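PDB 5LY9: variant surface glycoprotein MITAT 1.1 from Trypanosoma brucei brucei, which forms the dense surface coat of the trypanosome, whose antigenically distinct versions, expressed in series, let the parasite evade the host immune response. Local coordinates for residues C15-E20 / G103-F108. Residues are numbered along the deposited sequence; the frame is centred on the assembly and turned at random.
Sequences CKLTTE and GSIDEF
Thr18 and Asp106 illustrate how one buried hydroxyl can tie two helices together. Thr18 OG1 donates to Asp106 OD1 over 2.6 Å, meeting the carboxylate on its syn side and 18° out of its plane. The hydroxyl stands opposite the backbone N about the first side-chain bond (chi1 -169°), which carries it across to the acid, while Lys102 completes the polar cluster by hydrogen bonding to Thr18 OG1 and forming a salt bridge with Asp106 OD2. Tyr100 of the second subunit also bonds to Asp106 OD2, so both carboxylate oxygens are held and the negative charge is probably well stabilised.

Next to this polar grip lies a small apolar patch. Leu17 CD2 meets Ile105 CD1 at 3.8 Å, the two side chains lying roughly perpendicular, and Ile105 CG2 rests at 4.1 Å from Thr18 CB. By contrast, Lys16 and Thr19, on other sides of their helix, are partly exposed and take no part.

This pair belongs to the elongated N-terminal domain of an A-type VSG. Segments 15-20 of helix 8-21 and 103-108 of helix 62-114 run roughly antiparallel (137°), their axes 10.1 Å apart at the contact. The second subunit packs against Ser104, Glu107 and Phe108. Helix 244-254 borders the apolar patch, its Trp246 touching Leu17 and Ile105, and a disulfide joins Cys15 to Cys145, just beyond strand 143-144.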
ATOM      1  N   CYS A  15      15.240  -6.954  18.790  1.00 19.86           N
ATOM      2  CA  CYS A  15      13.846  -7.252  19.255  1.00 20.75           C
ATOM      3  C   CYS A  15      12.955  -5.985  19.299  1.00 19.98           C
ATOM      4  O   CYS A  15      11.840  -5.978  18.854  1.00 20.17           O
ATOM      5  CB  CYS A  15      13.815  -7.906  20.611  1.00 21.77           C
ATOM      6  SG  CYS A  15      14.496  -9.583  20.608  1.00 23.73           S
ATOM      7  N   LYS A  16      13.501  -4.881  19.793  1.00 20.54           N
ATOM      8  CA  LYS A  16      12.777  -3.608  19.805  1.00 20.98           C
ATOM      9  C   LYS A  16      12.455  -3.163  18.397  1.00 20.24           C
ATOM     10  O   LYS A  16      11.345  -2.696  18.142  1.00 19.05           O
ATOM     11  CB  LYS A  16      13.600  -2.519  20.543  1.00 23.13           C
ATOM     12  CG  LYS A  16      13.694  -2.741  22.044  1.00 23.71           C
ATOM     13  CD  LYS A  16      14.776  -1.833  22.650  1.00 27.31           C
ATOM     14  CE  LYS A  16      14.473  -0.408  22.746  1.00 30.87           C
ATOM     15  NZ  LYS A  16      15.466   0.403  23.566  1.00 33.84           N
ATOM     16  N   LEU A  17      13.401  -3.297  17.496  1.00 19.60           N
ATOM     17  CA  LEU A  17      13.181  -2.859  16.119  1.00 19.28           C
ATOM     18  C   LEU A  17      12.142  -3.719  15.455  1.00 19.97           C
ATOM     19  O   LEU A  17      11.240  -3.166  14.801  1.00 19.00           O
ATOM     20  CB  LEU A  17      14.478  -2.860  15.341  1.00 20.34           C
ATOM     21  CG  LEU A  17      14.439  -2.509  13.841  1.00 20.64           C
ATOM     22  CD1 LEU A  17      13.878  -1.088  13.636  1.00 21.17           C
ATOM     23  CD2 LEU A  17      15.810  -2.661  13.156  1.00 20.27           C
ATOM     24  N   THR A  18      12.253  -5.066  15.580  1.00 19.38           N
ATOM     25  CA  THR A  18      11.249  -5.888  14.946  1.00 19.79           C
ATOM     26  C   THR A  18       9.832  -5.594  15.491  1.00 18.86           C
ATOM     27  O   THR A  18       8.866  -5.558  14.725  1.00 19.67           O
ATOM     28  CB  THR A  18      11.633  -7.408  14.906  1.00 20.52           C
ATOM     29  OG1 THR A  18      10.705  -8.065  14.043  1.00 23.24           O
ATOM     30  CG2 THR A  18      11.501  -7.972  16.226  1.00 22.64           C
ATOM     31  N   THR A  19       9.721  -5.347  16.809  1.00 19.19           N
ATOM     32  CA  THR A  19       8.462  -4.908  17.414  1.00 19.07           C
ATOM     33  C   THR A  19       7.940  -3.602  16.778  1.00 19.11           C
ATOM     34  O   THR A  19       6.780  -3.514  16.421  1.00 20.35           O
ATOM     35  CB  THR A  19       8.646  -4.772  18.943  1.00 19.22           C
ATOM     36  OG1 THR A  19       9.112  -6.049  19.474  1.00 19.31           O
ATOM     37  CG2 THR A  19       7.372  -4.356  19.578  1.00 18.91           C
ATOM     38  N   GLU A  20       8.799  -2.642  16.615  1.00 19.12           N
ATOM     39  CA  GLU A  20       8.388  -1.377  16.012  1.00 19.79           C
ATOM     40  C   GLU A  20       7.940  -1.584  14.557  1.00 20.45           C
ATOM     41  O   GLU A  20       6.858  -1.113  14.144  1.00 19.61           O
ATOM     42  CB  GLU A  20       9.487  -0.318  16.078  1.00 20.63           C
ATOM     43  CG  GLU A  20       9.103   1.003  15.389  1.00 21.06           C
ATOM     44  CD  GLU A  20       9.887   2.192  15.893  1.00 21.67           C
ATOM     45  OE1 GLU A  20       9.833   2.479  17.155  1.00 22.91           O
ATOM     46  OE2 GLU A  20      10.626   2.757  15.038  1.00 22.51           O
ATOM     47  N   GLY A 103      11.424  -9.383   7.993  1.00 19.92           N
ATOM     48  CA  GLY A 103      11.514 -10.832   7.684  1.00 20.60           C
ATOM     49  C   GLY A 103      12.897 -11.357   7.838  1.00 20.32           C
ATOM     50  O   GLY A 103      13.112 -12.483   8.327  1.00 19.40           O
ATOM     51  N   SER A 104      13.910 -10.580   7.458  1.00 19.76           N
ATOM     52  CA  SER A 104      15.252 -11.032   7.630  1.00 19.91           C
ATOM     53  C   SER A 104      15.700 -11.020   9.093  1.00 19.52           C
ATOM     54  O   SER A 104      16.343 -11.993   9.560  1.00 20.04           O
ATOM     55  CB  SER A 104      16.278 -10.165   6.857  1.00 21.24           C
ATOM     56  OG  SER A 104      15.923 -10.182   5.409  1.00 22.13           O
ATOM     57  N   ILE A 105      15.368  -9.941   9.828  1.00 19.85           N
ATOM     58  CA  ILE A 105      15.649  -9.910  11.254  1.00 19.94           C
ATOM     59  C   ILE A 105      15.011 -11.110  11.953  1.00 20.23           C
ATOM     60  O   ILE A 105      15.667 -11.793  12.729  1.00 20.73           O
ATOM     61  CB  ILE A 105      15.162  -8.610  11.881  1.00 20.35           C
ATOM     62  CG1 ILE A 105      16.004  -7.452  11.280  1.00 19.96           C
ATOM     63  CG2 ILE A 105      15.257  -8.677  13.397  1.00 20.76           C
ATOM     64  CD1 ILE A 105      15.404  -6.111  11.665  1.00 21.56           C
ATOM     65  N   ASP A 106      13.750 -11.367  11.687  1.00 18.41           N
ATOM     66  CA  ASP A 106      13.057 -12.430  12.418  1.00 19.49           C
ATOM     67  C   ASP A 106      13.693 -13.803  12.106  1.00 19.69           C
ATOM     68  O   ASP A 106      13.820 -14.690  12.964  1.00 19.60           O
ATOM     69  CB  ASP A 106      11.548 -12.411  12.103  1.00 20.78           C
ATOM     70  CG  ASP A 106      10.807 -11.237  12.729  1.00 18.92           C
ATOM     71  OD1 ASP A 106      11.450 -10.446  13.480  1.00 19.93           O
ATOM     72  OD2 ASP A 106       9.566 -11.146  12.471  1.00 19.82           O
ATOM     73  N   GLU A 107      14.044 -14.002  10.842  1.00 20.68           N
ATOM     74  CA  GLU A 107      14.620 -15.302  10.427  1.00 20.39           C
ATOM     75  C   GLU A 107      15.967 -15.496  11.138  1.00 20.69           C
ATOM     76  O   GLU A 107      16.278 -16.598  11.657  1.00 20.50           O
ATOM     77  CB  GLU A 107      14.719 -15.386   8.920  1.00 19.71           C
ATOM     78  CG  GLU A 107      15.339 -16.659   8.343  1.00 20.15           C
ATOM     79  CD  GLU A 107      14.485 -17.908   8.524  1.00 21.55           C
ATOM     80  OE1 GLU A 107      13.215 -17.733   8.618  1.00 21.44           O
ATOM     81  OE2 GLU A 107      15.113 -19.038   8.451  1.00 21.43           O
ATOM     82  N   PHE A 108      16.804 -14.465  11.150  1.00 21.29           N
ATOM     83  CA  PHE A 108      18.150 -14.624  11.760  1.00 21.67           C
ATOM     84  C   PHE A 108      18.018 -14.783  13.279  1.00 21.71           C
ATOM     85  O   PHE A 108      18.706 -15.630  13.886  1.00 21.71           O
ATOM     86  CB  PHE A 108      19.144 -13.572  11.352  1.00 22.69           C
ATOM     87  CG  PHE A 108      20.541 -13.983  11.584  1.00 24.33           C
ATOM     88  CD1 PHE A 108      21.161 -14.909  10.700  1.00 26.06           C
ATOM     89  CD2 PHE A 108      21.193 -13.620  12.729  1.00 24.77           C
ATOM     90  CE1 PHE A 108      22.428 -15.328  10.936  1.00 26.64           C
ATOM     91  CE2 PHE A 108      22.486 -14.050  12.955  1.00 25.29           C
ATOM     92  CZ  PHE A 108      23.080 -14.910  12.116  1.00 25.70           C
TER